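Local coordinates for DNA endonuclease I-CeuI (Chlamydomonas eugametos, PDB 2EX5), which cleaves double-stranded DNA at a degenerate site of 17-19 base pairs as a magnesium-dependent homodimeric homing endonuclease, starting the spread of its own intron, at residues G57-E60 with G61-L65; K187-Q191 with S192-F196; G195-N198 with L199-Q203. The protein carries 1 engineered substitution. All coordinates share one frame; numbering follows the deposited sequence.

Contact 1: G57-E60 with G61-L65; sequences GFLE and GEASL. With CA (calcium ion), chain E; nucleotides of chain B.
The carbonyl O of Leu-59 is approached by two amides where helix 49-62 ends: Ala-63 N donates a sound bond at 3.0 Å with an N-H...O angle of 147°, while Glu-62 N is shared weakly between Phe-58 O and Leu-59 O, 3.5 Å from the latter. Two residues earlier, Gly-61 N donates to Gly-57 O (3.2 Å). Ala-63 then leaves helical backbone angles and starts strand 63-71. Beside this exit, CD2 of Leu-59 lies 3.7 Å from CB of Ala-63, apolar packing that continues onto Tyr-137 of helix 126-141. The Phe-58 ring offers one face to Glu-62, whose CG sits 3.9 Å from the ring centroid and 19° off the normal, a CH-pi contact. The bend at chi2 of Glu-62 (-83°) then carries the carboxylate beyond the ring, and OE1 binds the calcium ion at 2.4 Å. With an alanine at Phe-58, the CG of Glu-62 would probably lose its supporting face and the carboxylate would be freer to swing off the metal. OP2 of DG16 in chain B joins the same ion at 2.2 Å, as does Glu-62 of the second subunit. Ser-64 OG donates to OP2 of DA17 in chain B at 2.7 Å. A helix delivering the acidic residue at its C-terminal end to the metal and the DNA backbone at the dimer interface is the hallmark of the LAGLIDADG motif.

Contact 2: K187-Q191 with S192-F196; sequences KQQGQ and SNEGF. With nucleotides of chain A; nucleotides of chain B.
Glu-194 turns back onto Gly-190 and Gln-191 across two successive beta turns, type II from Gln-188 to Gln-191 and type I from Gln-191 to Glu-194. Its CB lies 3.4 Å from Gln-191 O, and its CG 3.2 Å from the same atom. CG stands between the backbone N and the carbonyl carbon (chi1 68°), and the rest of the chain is extended, so the carboxylate runs past the turn to Gly-190. CD lies 3.5 Å from Gly-190 N, and OE2 packs near Gly-190 CA. OE1 accepts from Gly-190 N at 2.7 Å, met from above the carboxylate plane. The same OE1 also pairs with Arg-186 in a salt bridge. Glycine suits this place because its positive phi would jam a CB against the preceding carbonyl. Glu-194 N closes the second turn, donating to Gln-191 O at 3.2 Å.

This loop binds DNA: just before the first turn, Lys-187 N donates to OP1 of DC18 in chain B at 2.8 Å, nearly straight at 172°, and Gln-188 N donates to the same oxygen. Ser-192 OG makes only a weak bond to O3' of DC11 in chain A. Gln-191 and Asn-193 lie side by side against that nucleotide, pointing the same way, their amide planes 11° apart, and Asn-193 ND2 donates in the carbonyl plane, on a lone pair of Gln-191 OE1, at 3.2 Å.

Contact 3: G195-N198 with L199-Q203; sequences GFPN and LEAAQ. With nucleotides of chain B.
Two first torsions set this contact up: chi1 of Asn-198, at 71°, holds CG between the backbone N and the carbonyl carbon and brings OD1 within bonding distance of Ala-201 N, while chi1 of Phe-196, at -56°, places the ring against Ala-202. The consequence for Asn-198 is direct. Its OD1 accepts from Ala-201 N at 3.1 Å with an N-H...O angle of 165°; the donor stands above the plane of the side-chain carbonyl, so the bond is straight at the hydrogen but not aimed at a lone pair. Asn-198 ND2 comes within 3.1 Å of Glu-200 OE1, but the angle is too poor for a hydrogen bond, and the two side chains cross at about a right angle. Two apolar contacts join the same segments. CD of Pro-197 is 3.9 Å from CB of Ala-201, and CB of Ala-202 lies over one face of the Phe-196 ring, 4.2 Å from its centroid, a CH-pi contact. The ring is further enclosed by Phe-205 and Trp-182, and Lys-71 meets it in a cation-pi interaction. Before the ring, Gly-195 N donates to OP1 of DC19 in chain B at 2.9 Å, which anchors the start of the segment on the DNA backbone. The loop thus passes from phosphate to hydrophobic packing and then into helix 199-206, whose Ala-201 amide is taken up by the side chain of Asn-198: a classical N-cap.

Along the chain, contact 1 comes first and closes the last turn of helix 49-62, joining it to edge strand 63-71 at the metal site and dimer interface. Much later, after helix 171-185, contact 2 folds the loop through two turns, and contact 3 leads it into helix 199-206. None nests in or crosses another: contact 1 ends before contact 2 begins, whereas contacts 2 and 3 overlap at Gly-195 and Phe-196, their centres about 10 Å apart. Contacts 1 and 2 have centres about 22 Å apart. DNA connects them: in chain B, contact 1 meets DG15 to DA17, contact 2 DA17 and DC18, and contact 3 DC19; contact 2 also reaches DC11 of chain A.

Contact 1: G57-E60 with G61-L65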
loop_
_atom_site.group_PDB
_atom_site.type_symbol
_atom_site.label_atom_id
_atom_site.label_comp_id
_atom_site.label_asym_id
_atom_site.label_seq_id
_atom_site.Cartn_x
_atom_site.Cartn_y
_atom_site.Cartn_z
ATOM N N GLY C 57 7.392 -1.223 6.203
ATOM C CA GLY C 57 7.154 -1.174 4.748
ATOM C C GLY C 57 5.675 -1.128 4.483
ATOM O O GLY C 57 5.157 -0.417 3.595
ATOM N N PHE C 58 4.923 -1.854 5.283
ATOM C CA PHE C 58 3.473 -1.889 5.060
ATOM C C PHE C 58 2.832 -0.481 5.271
ATOM O O PHE C 58 1.918 -0.114 4.580
ATOM C CB PHE C 58 2.919 -2.850 6.079
ATOM C CG PHE C 58 1.479 -3.038 5.979
ATOM C CD1 PHE C 58 0.956 -3.793 4.965
ATOM C CD2 PHE C 58 0.624 -2.482 6.911
ATOM C CE1 PHE C 58 -0.363 -4.002 4.906
ATOM C CE2 PHE C 58 -0.718 -2.648 6.798
ATOM C CZ PHE C 58 -1.184 -3.396 5.793
ATOM N N LEU C 59 3.288 0.218 6.318
ATOM C CA LEU C 59 2.771 1.474 6.719
ATOM C C LEU C 59 3.163 2.591 5.743
ATOM O O LEU C 59 2.372 3.561 5.560
ATOM C CB LEU C 59 3.333 1.837 8.102
ATOM C CG LEU C 59 2.953 1.093 9.395
ATOM C CD1 LEU C 59 3.496 1.981 10.576
ATOM C CD2 LEU C 59 1.451 0.880 9.437
ATOM N N GLU C 60 4.373 2.492 5.182
ATOM C CA GLU C 60 4.785 3.353 4.073
ATOM C C GLU C 60 3.766 3.250 2.936
ATOM O O GLU C 60 3.464 4.219 2.322
ATOM C CB GLU C 60 6.205 3.042 3.602
ATOM C CG GLU C 60 6.704 3.712 2.369
ATOM C CD GLU C 60 7.255 5.083 2.635
ATOM O OE1 GLU C 60 7.675 5.717 1.606
ATOM O OE2 GLU C 60 7.220 5.525 3.845
ATOM N N GLY C 61 3.234 2.036 2.750
ATOM C CA GLY C 61 2.206 1.703 1.812
ATOM C C GLY C 61 0.789 2.114 2.148
ATOM O O GLY C 61 0.134 2.606 1.258
ATOM N N GLU C 62 0.296 1.881 3.375
ATOM C CA GLU C 62 -1.135 1.791 3.632
ATOM C C GLU C 62 -1.612 2.736 4.773
ATOM O O GLU C 62 -2.803 2.796 5.090
ATOM C CB GLU C 62 -1.485 0.346 4.035
ATOM C CG GLU C 62 -1.056 -0.793 3.096
ATOM C CD GLU C 62 -2.010 -1.002 1.983
ATOM O OE1 GLU C 62 -2.389 0.007 1.401
ATOM O OE2 GLU C 62 -2.436 -2.148 1.688
ATOM N N ALA C 63 -0.656 3.358 5.461
ATOM C CA ALA C 63 -0.914 4.162 6.674
ATOM C C ALA C 63 -0.918 5.637 6.269
ATOM O O ALA C 63 -0.447 6.011 5.197
ATOM C CB ALA C 63 0.208 3.915 7.677
ATOM N N SER C 64 -1.436 6.485 7.143
ATOM C CA SER C 64 -1.626 7.837 6.819
ATOM C C SER C 64 -1.486 8.518 8.108
ATOM O O SER C 64 -2.086 8.110 9.071
ATOM C CB SER C 64 -3.018 8.068 6.268
ATOM O OG SER C 64 -3.143 9.471 6.102
ATOM N N LEU C 65 -0.658 9.555 8.137
ATOM C CA LEU C 65 -0.609 10.469 9.227
ATOM C C LEU C 65 -1.248 11.755 8.739
ATOM O O LEU C 65 -0.718 12.419 7.783
ATOM C CB LEU C 65 0.891 10.750 9.585
ATOM C CG LEU C 65 1.651 9.620 10.324
ATOM C CD1 LEU C 65 3.154 9.889 10.211
ATOM C CD2 LEU C 65 1.259 9.546 11.767
HETATM CA CA CA E . -1.632 0.813 -0.711
ATOM P P DG B 16 -3.350 3.516 -0.256
ATOM O OP1 DG B 16 -3.969 4.643 -0.949
ATOM O OP2 DG B 16 -2.097 2.982 -0.846
ATOM O "O5'" DG B 16 -3.227 3.775 1.341
ATOM C "C5'" DG B 16 -2.807 4.891 2.080
ATOM C "C4'" DG B 16 -3.567 6.189 1.635
ATOM O "O4'" DG B 16 -5.016 6.184 1.402
ATOM C "C3'" DG B 16 -3.418 7.298 2.584
ATOM O "O3'" DG B 16 -2.854 8.367 1.656
ATOM C "C2'" DG B 16 -4.822 7.456 3.192
ATOM C "C1'" DG B 16 -5.731 7.228 2.001
ATOM N N9 DG B 16 -7.129 6.769 2.371
ATOM C C8 DG B 16 -7.474 5.724 3.220
ATOM N N7 DG B 16 -8.737 5.591 3.441
ATOM C C5 DG B 16 -9.309 6.590 2.652
ATOM C C6 DG B 16 -10.664 6.908 2.411
ATOM O O6 DG B 16 -11.622 6.311 2.963
ATOM N N1 DG B 16 -10.874 8.039 1.559
ATOM C C2 DG B 16 -9.785 8.732 1.013
ATOM N N2 DG B 16 -9.907 9.769 0.162
ATOM N N3 DG B 16 -8.560 8.341 1.182
ATOM C C4 DG B 16 -8.366 7.302 2.012
ATOM P P DA B 17 -2.381 9.626 2.366
ATOM O OP1 DA B 17 -1.560 10.310 1.357
ATOM O OP2 DA B 17 -1.827 9.315 3.722
ATOM O "O5'" DA B 17 -3.714 10.471 2.724
ATOM C "C5'" DA B 17 -4.545 11.081 1.625
ATOM C "C4'" DA B 17 -5.664 11.897 2.271
ATOM O "O4'" DA B 17 -6.628 10.897 2.763
ATOM C "C3'" DA B 17 -5.239 12.644 3.502
ATOM O "O3'" DA B 17 -5.710 13.954 3.353
ATOM C "C2'" DA B 17 -5.983 11.863 4.658
ATOM C "C1'" DA B 17 -7.188 11.285 3.957
ATOM N N9 DA B 17 -7.976 10.207 4.632
ATOM C C8 DA B 17 -7.564 9.191 5.520
ATOM N N7 DA B 17 -8.543 8.431 5.914
ATOM C C5 DA B 17 -9.700 8.981 5.306
ATOM C C6 DA B 17 -11.096 8.673 5.328
ATOM N N6 DA B 17 -11.683 7.700 6.037
ATOM N N1 DA B 17 -11.936 9.436 4.572
ATOM C C2 DA B 17 -11.428 10.468 3.845
ATOM N N3 DA B 17 -10.130 10.849 3.701
ATOM C C4 DA B 17 -9.328 10.061 4.491
ATOM P P DG B 15 -6.739 -2.625 0.400
ATOM O OP1 DG B 15 -5.350 -2.552 -0.219
ATOM O OP2 DG B 15 -7.138 -3.818 1.188
ATOM O "O5'" DG B 15 -6.601 -1.378 1.426
ATOM C "C5'" DG B 15 -6.843 -0.011 1.309
ATOM C "C4'" DG B 15 -6.069 0.761 0.275
ATOM O "O4'" DG B 15 -7.256 1.292 -0.308
ATOM C "C3'" DG B 15 -5.220 1.928 0.834
ATOM O "O3'" DG B 15 -4.389 2.257 -0.232
ATOM C "C2'" DG B 15 -6.276 2.894 1.216
ATOM C "C1'" DG B 15 -7.247 2.631 0.057
ATOM N N9 DG B 15 -8.635 3.010 0.192
ATOM C C8 DG B 15 -9.637 2.309 0.837
ATOM N N7 DG B 15 -10.780 2.894 0.801
ATOM C C5 DG B 15 -10.517 4.056 0.028
ATOM C C6 DG B 15 -11.392 5.040 -0.361
ATOM O O6 DG B 15 -12.566 4.999 -0.102
ATOM N N1 DG B 15 -10.887 6.084 -1.123
ATOM C C2 DG B 15 -9.570 6.116 -1.461
ATOM N N2 DG B 15 -9.259 7.149 -2.231
ATOM N N3 DG B 15 -8.656 5.167 -1.133
ATOM C C4 DG B 15 -9.217 4.159 -0.368
#

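Contact 2: K187-Q191 with S192-F196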
loop_
_atom_site.group_PDB
_atom_site.type_symbol
_atom_site.label_atom_id
_atom_site.label_comp_id
_atom_site.label_asym_id
_atom_site.label_seq_id
_atom_site.Cartn_x
_atom_site.Cartn_y
_atom_site.Cartn_z
ATOM N N LYS C 187 -3.683 17.100 1.654
ATOM C CA LYS C 187 -3.628 16.275 0.443
ATOM C C LYS C 187 -4.948 16.357 -0.329
ATOM O O LYS C 187 -5.024 15.938 -1.517
ATOM C CB LYS C 187 -3.519 14.833 0.897
ATOM C CG LYS C 187 -2.349 14.087 0.480
ATOM C CD LYS C 187 -1.151 14.542 1.091
ATOM C CE LYS C 187 -0.140 14.645 0.030
ATOM N NZ LYS C 187 -0.445 13.709 -1.046
ATOM N N GLN C 188 -5.980 16.878 0.328
ATOM C CA GLN C 188 -7.353 16.995 -0.296
ATOM C C GLN C 188 -7.905 18.449 -0.416
ATOM O O GLN C 188 -9.103 18.626 -0.431
ATOM C CB GLN C 188 -8.382 16.170 0.523
ATOM C CG GLN C 188 -8.040 14.728 0.576
ATOM C CD GLN C 188 -8.889 13.962 1.539
ATOM O OE1 GLN C 188 -9.033 12.772 1.389
ATOM N NE2 GLN C 188 -9.537 14.646 2.461
ATOM N N GLN C 189 -7.057 19.464 -0.408
ATOM C CA GLN C 189 -7.486 20.849 -0.719
ATOM C C GLN C 189 -8.321 20.898 -1.994
ATOM O O GLN C 189 -7.944 20.267 -3.021
ATOM C CB GLN C 189 -6.291 21.777 -0.836
ATOM C CG GLN C 189 -6.601 23.331 -1.034
ATOM C CD GLN C 189 -5.389 24.202 -0.637
ATOM O OE1 GLN C 189 -5.482 25.443 -0.426
ATOM N NE2 GLN C 189 -4.261 23.558 -0.482
ATOM N N GLY C 190 -9.476 21.596 -1.927
ATOM C CA GLY C 190 -10.437 21.609 -3.066
ATOM C C GLY C 190 -11.485 20.493 -3.121
ATOM O O GLY C 190 -12.401 20.492 -3.998
ATOM N N GLN C 191 -11.408 19.527 -2.181
ATOM C CA GLN C 191 -12.459 18.491 -2.072
ATOM C C GLN C 191 -13.690 19.186 -1.556
ATOM O O GLN C 191 -13.608 20.104 -0.813
ATOM C CB GLN C 191 -12.045 17.400 -1.071
ATOM C CG GLN C 191 -12.671 16.034 -1.328
ATOM C CD GLN C 191 -11.802 14.862 -0.790
ATOM O OE1 GLN C 191 -12.091 14.265 0.300
ATOM N NE2 GLN C 191 -10.736 14.529 -1.544
ATOM N N SER C 192 -14.843 18.673 -1.927
ATOM C CA SER C 192 -16.121 19.305 -1.679
ATOM C C SER C 192 -16.444 19.378 -0.229
ATOM O O SER C 192 -17.071 20.354 0.221
ATOM C CB SER C 192 -17.265 18.591 -2.468
ATOM O OG SER C 192 -17.253 17.144 -2.463
ATOM N N ASN C 193 -15.999 18.353 0.525
ATOM C CA ASN C 193 -16.167 18.329 2.020
ATOM C C ASN C 193 -15.167 19.145 2.907
ATOM O O ASN C 193 -15.304 19.176 4.151
ATOM C CB ASN C 193 -16.372 16.890 2.566
ATOM C CG ASN C 193 -15.097 16.013 2.511
ATOM O OD1 ASN C 193 -14.938 15.031 3.308
ATOM N ND2 ASN C 193 -14.185 16.340 1.575
ATOM N N GLU C 194 -14.203 19.827 2.287
ATOM C CA GLU C 194 -13.105 20.441 3.006
ATOM C C GLU C 194 -13.657 21.427 4.010
ATOM O O GLU C 194 -14.707 22.016 3.775
ATOM C CB GLU C 194 -12.124 21.123 2.036
ATOM C CG GLU C 194 -12.751 22.389 1.321
ATOM C CD GLU C 194 -11.786 22.934 0.287
ATOM O OE1 GLU C 194 -10.570 22.596 0.355
ATOM O OE2 GLU C 194 -12.250 23.639 -0.645
ATOM N N GLY C 195 -13.003 21.533 5.183
ATOM C CA GLY C 195 -13.497 22.403 6.209
ATOM C C GLY C 195 -13.091 23.866 5.848
ATOM O O GLY C 195 -13.899 24.764 6.089
ATOM N N PHE C 196 -11.835 24.085 5.369
ATOM C CA PHE C 196 -11.350 25.405 4.823
ATOM C C PHE C 196 -10.748 25.340 3.415
ATOM O O PHE C 196 -9.908 24.431 3.090
ATOM C CB PHE C 196 -10.451 26.207 5.785
ATOM C CG PHE C 196 -11.117 26.465 7.116
ATOM C CD1 PHE C 196 -11.037 25.513 8.170
ATOM C CD2 PHE C 196 -11.888 27.620 7.323
ATOM C CE1 PHE C 196 -11.666 25.707 9.350
ATOM C CE2 PHE C 196 -12.562 27.840 8.547
ATOM C CZ PHE C 196 -12.464 26.869 9.586
ATOM P P DC A 11 -19.795 13.315 0.414
ATOM O OP1 DC A 11 -20.248 14.699 0.148
ATOM O OP2 DC A 11 -20.205 12.010 -0.166
ATOM O "O5'" DC A 11 -18.268 13.334 -0.086
ATOM C "C5'" DC A 11 -17.367 14.491 -0.046
ATOM C "C4'" DC A 11 -15.988 13.985 -0.535
ATOM O "O4'" DC A 11 -15.528 12.788 0.161
ATOM C "C3'" DC A 11 -15.960 13.641 -2.014
ATOM O "O3'" DC A 11 -15.053 14.582 -2.513
ATOM C "C2'" DC A 11 -15.520 12.151 -2.072
ATOM C "C1'" DC A 11 -14.781 11.980 -0.742
ATOM N N1 DC A 11 -14.590 10.604 -0.077
ATOM C C2 DC A 11 -13.286 10.195 0.356
ATOM O O2 DC A 11 -12.265 10.981 0.146
ATOM N N3 DC A 11 -13.235 8.951 1.030
ATOM C C4 DC A 11 -14.352 8.181 1.230
ATOM N N4 DC A 11 -14.245 7.006 1.873
ATOM C C5 DC A 11 -15.676 8.615 0.816
ATOM C C6 DC A 11 -15.714 9.808 0.193
ATOM P P DA B 17 -2.381 9.626 2.366
ATOM O OP1 DA B 17 -1.560 10.310 1.357
ATOM O OP2 DA B 17 -1.827 9.315 3.722
ATOM O "O5'" DA B 17 -3.714 10.471 2.724
ATOM C "C5'" DA B 17 -4.545 11.081 1.625
ATOM C "C4'" DA B 17 -5.664 11.897 2.271
ATOM O "O4'" DA B 17 -6.628 10.897 2.763
ATOM C "C3'" DA B 17 -5.239 12.644 3.502
ATOM O "O3'" DA B 17 -5.710 13.954 3.353
ATOM C "C2'" DA B 17 -5.983 11.863 4.658
ATOM C "C1'" DA B 17 -7.188 11.285 3.957
ATOM N N9 DA B 17 -7.976 10.207 4.632
ATOM C C8 DA B 17 -7.564 9.191 5.520
ATOM N N7 DA B 17 -8.543 8.431 5.914
ATOM C C5 DA B 17 -9.700 8.981 5.306
ATOM C C6 DA B 17 -11.096 8.673 5.328
ATOM N N6 DA B 17 -11.683 7.700 6.037
ATOM N N1 DA B 17 -11.936 9.436 4.572
ATOM C C2 DA B 17 -11.428 10.468 3.845
ATOM N N3 DA B 17 -10.130 10.849 3.701
ATOM C C4 DA B 17 -9.328 10.061 4.491
ATOM P P DC B 18 -5.311 15.191 4.269
ATOM O OP1 DC B 18 -5.646 16.402 3.506
ATOM O OP2 DC B 18 -3.912 14.952 4.639
ATOM O "O5'" DC B 18 -6.013 15.160 5.698
ATOM C "C5'" DC B 18 -7.219 15.810 6.232
ATOM C "C4'" DC B 18 -8.504 15.456 5.477
ATOM O "O4'" DC B 18 -8.706 14.029 5.500
ATOM C "C3'" DC B 18 -9.793 15.990 6.090
ATOM O "O3'" DC B 18 -10.039 17.278 5.528
ATOM C "C2'" DC B 18 -10.908 14.971 5.748
ATOM C "C1'" DC B 18 -10.073 13.709 5.692
ATOM N N1 DC B 18 -10.135 12.609 6.814
ATOM C C2 DC B 18 -11.344 11.956 6.937
ATOM O O2 DC B 18 -12.194 12.435 6.215
ATOM N N3 DC B 18 -11.539 10.901 7.821
ATOM C C4 DC B 18 -10.487 10.501 8.528
ATOM N N4 DC B 18 -10.730 9.498 9.378
ATOM C C5 DC B 18 -9.212 11.153 8.452
ATOM C C6 DC B 18 -9.057 12.224 7.585
#

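Contact 3: G195-N198 with L199-Q203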
loop_
_atom_site.group_PDB
_atom_site.type_symbol
_atom_site.label_atom_id
_atom_site.label_comp_id
_atom_site.label_asym_id
_atom_site.label_seq_id
_atom_site.Cartn_x
_atom_site.Cartn_y
_atom_site.Cartn_z
ATOM N N GLY C 195 -13.003 21.533 5.183
ATOM C CA GLY C 195 -13.497 22.403 6.209
ATOM C C GLY C 195 -13.091 23.866 5.848
ATOM O O GLY C 195 -13.899 24.764 6.089
ATOM N N PHE C 196 -11.835 24.085 5.369
ATOM C CA PHE C 196 -11.350 25.405 4.823
ATOM C C PHE C 196 -10.748 25.340 3.415
ATOM O O PHE C 196 -9.908 24.431 3.090
ATOM C CB PHE C 196 -10.451 26.207 5.785
ATOM C CG PHE C 196 -11.117 26.465 7.116
ATOM C CD1 PHE C 196 -11.037 25.513 8.170
ATOM C CD2 PHE C 196 -11.888 27.620 7.323
ATOM C CE1 PHE C 196 -11.666 25.707 9.350
ATOM C CE2 PHE C 196 -12.562 27.840 8.547
ATOM C CZ PHE C 196 -12.464 26.869 9.586
ATOM N N PRO C 197 -11.167 26.314 2.547
ATOM C CA PRO C 197 -10.704 26.416 1.156
ATOM C C PRO C 197 -9.207 26.454 1.065
ATOM O O PRO C 197 -8.676 25.951 0.088
ATOM C CB PRO C 197 -11.192 27.845 0.707
ATOM C CG PRO C 197 -12.163 28.243 1.609
ATOM C CD PRO C 197 -12.111 27.387 2.874
ATOM N N ASN C 198 -8.588 27.175 2.002
ATOM C CA ASN C 198 -7.204 27.489 1.912
ATOM C C ASN C 198 -6.714 28.016 3.197
ATOM O O ASN C 198 -7.473 28.159 4.106
ATOM C CB ASN C 198 -6.845 28.489 0.748
ATOM C CG ASN C 198 -7.338 29.969 0.983
ATOM O OD1 ASN C 198 -8.156 30.283 1.885
ATOM N ND2 ASN C 198 -6.809 30.882 0.120
ATOM N N LEU C 199 -5.418 28.294 3.287
ATOM C CA LEU C 199 -4.829 28.802 4.522
ATOM C C LEU C 199 -5.392 30.157 5.082
ATOM O O LEU C 199 -5.631 30.330 6.337
ATOM C CB LEU C 199 -3.295 28.828 4.301
ATOM C CG LEU C 199 -2.504 29.413 5.464
ATOM C CD1 LEU C 199 -2.671 28.562 6.808
ATOM C CD2 LEU C 199 -1.109 29.655 5.255
ATOM N N GLU C 200 -5.621 31.126 4.175
ATOM C CA GLU C 200 -6.048 32.462 4.526
ATOM C C GLU C 200 -7.401 32.459 5.195
ATOM O O GLU C 200 -7.603 33.154 6.185
ATOM C CB GLU C 200 -6.150 33.326 3.226
ATOM C CG GLU C 200 -4.816 33.872 2.580
ATOM C CD GLU C 200 -3.874 32.802 1.951
ATOM O OE1 GLU C 200 -4.267 31.621 1.685
ATOM O OE2 GLU C 200 -2.690 33.164 1.734
ATOM N N ALA C 201 -8.360 31.778 4.567
ATOM C CA ALA C 201 -9.651 31.583 5.079
ATOM C C ALA C 201 -9.658 31.026 6.526
ATOM O O ALA C 201 -10.544 31.398 7.318
ATOM C CB ALA C 201 -10.420 30.659 4.136
ATOM N N ALA C 202 -8.685 30.176 6.870
ATOM C CA ALA C 202 -8.623 29.521 8.203
ATOM C C ALA C 202 -8.033 30.461 9.243
ATOM O O ALA C 202 -8.549 30.569 10.401
ATOM C CB ALA C 202 -7.838 28.197 8.148
ATOM N N GLN C 203 -6.944 31.139 8.863
ATOM C CA GLN C 203 -6.475 32.242 9.665
ATOM C C GLN C 203 -7.538 33.365 9.871
ATOM O O GLN C 203 -7.552 33.931 10.946
ATOM C CB GLN C 203 -5.200 32.818 9.048
ATOM C CG GLN C 203 -4.034 31.836 8.925
ATOM C CD GLN C 203 -2.962 32.290 7.948
ATOM O OE1 GLN C 203 -3.251 32.812 6.867
ATOM N NE2 GLN C 203 -1.745 32.089 8.319
ATOM P P DC B 19 -10.832 18.387 6.353
ATOM O OP1 DC B 19 -10.978 19.498 5.362
ATOM O OP2 DC B 19 -9.952 18.784 7.523
ATOM O "O5'" DC B 19 -12.226 17.864 6.816
ATOM C "C5'" DC B 19 -13.125 17.342 5.864
ATOM C "C4'" DC B 19 -14.473 17.206 6.577
ATOM O "O4'" DC B 19 -14.477 15.915 7.252
ATOM C "C3'" DC B 19 -14.724 18.212 7.679
ATOM O "O3'" DC B 19 -16.069 18.661 7.402
ATOM C "C2'" DC B 19 -14.571 17.410 9.007
ATOM C "C1'" DC B 19 -14.855 15.953 8.592
ATOM N N1 DC B 19 -13.985 14.847 9.262
ATOM C C2 DC B 19 -14.624 13.810 9.888
ATOM O O2 DC B 19 -15.881 13.829 9.944
ATOM N N3 DC B 19 -13.871 12.850 10.517
ATOM C C4 DC B 19 -12.554 12.866 10.548
ATOM N N4 DC B 19 -11.941 11.837 11.173
ATOM C C5 DC B 19 -11.867 13.916 9.895
ATOM C C6 DC B 19 -12.616 14.867 9.297
#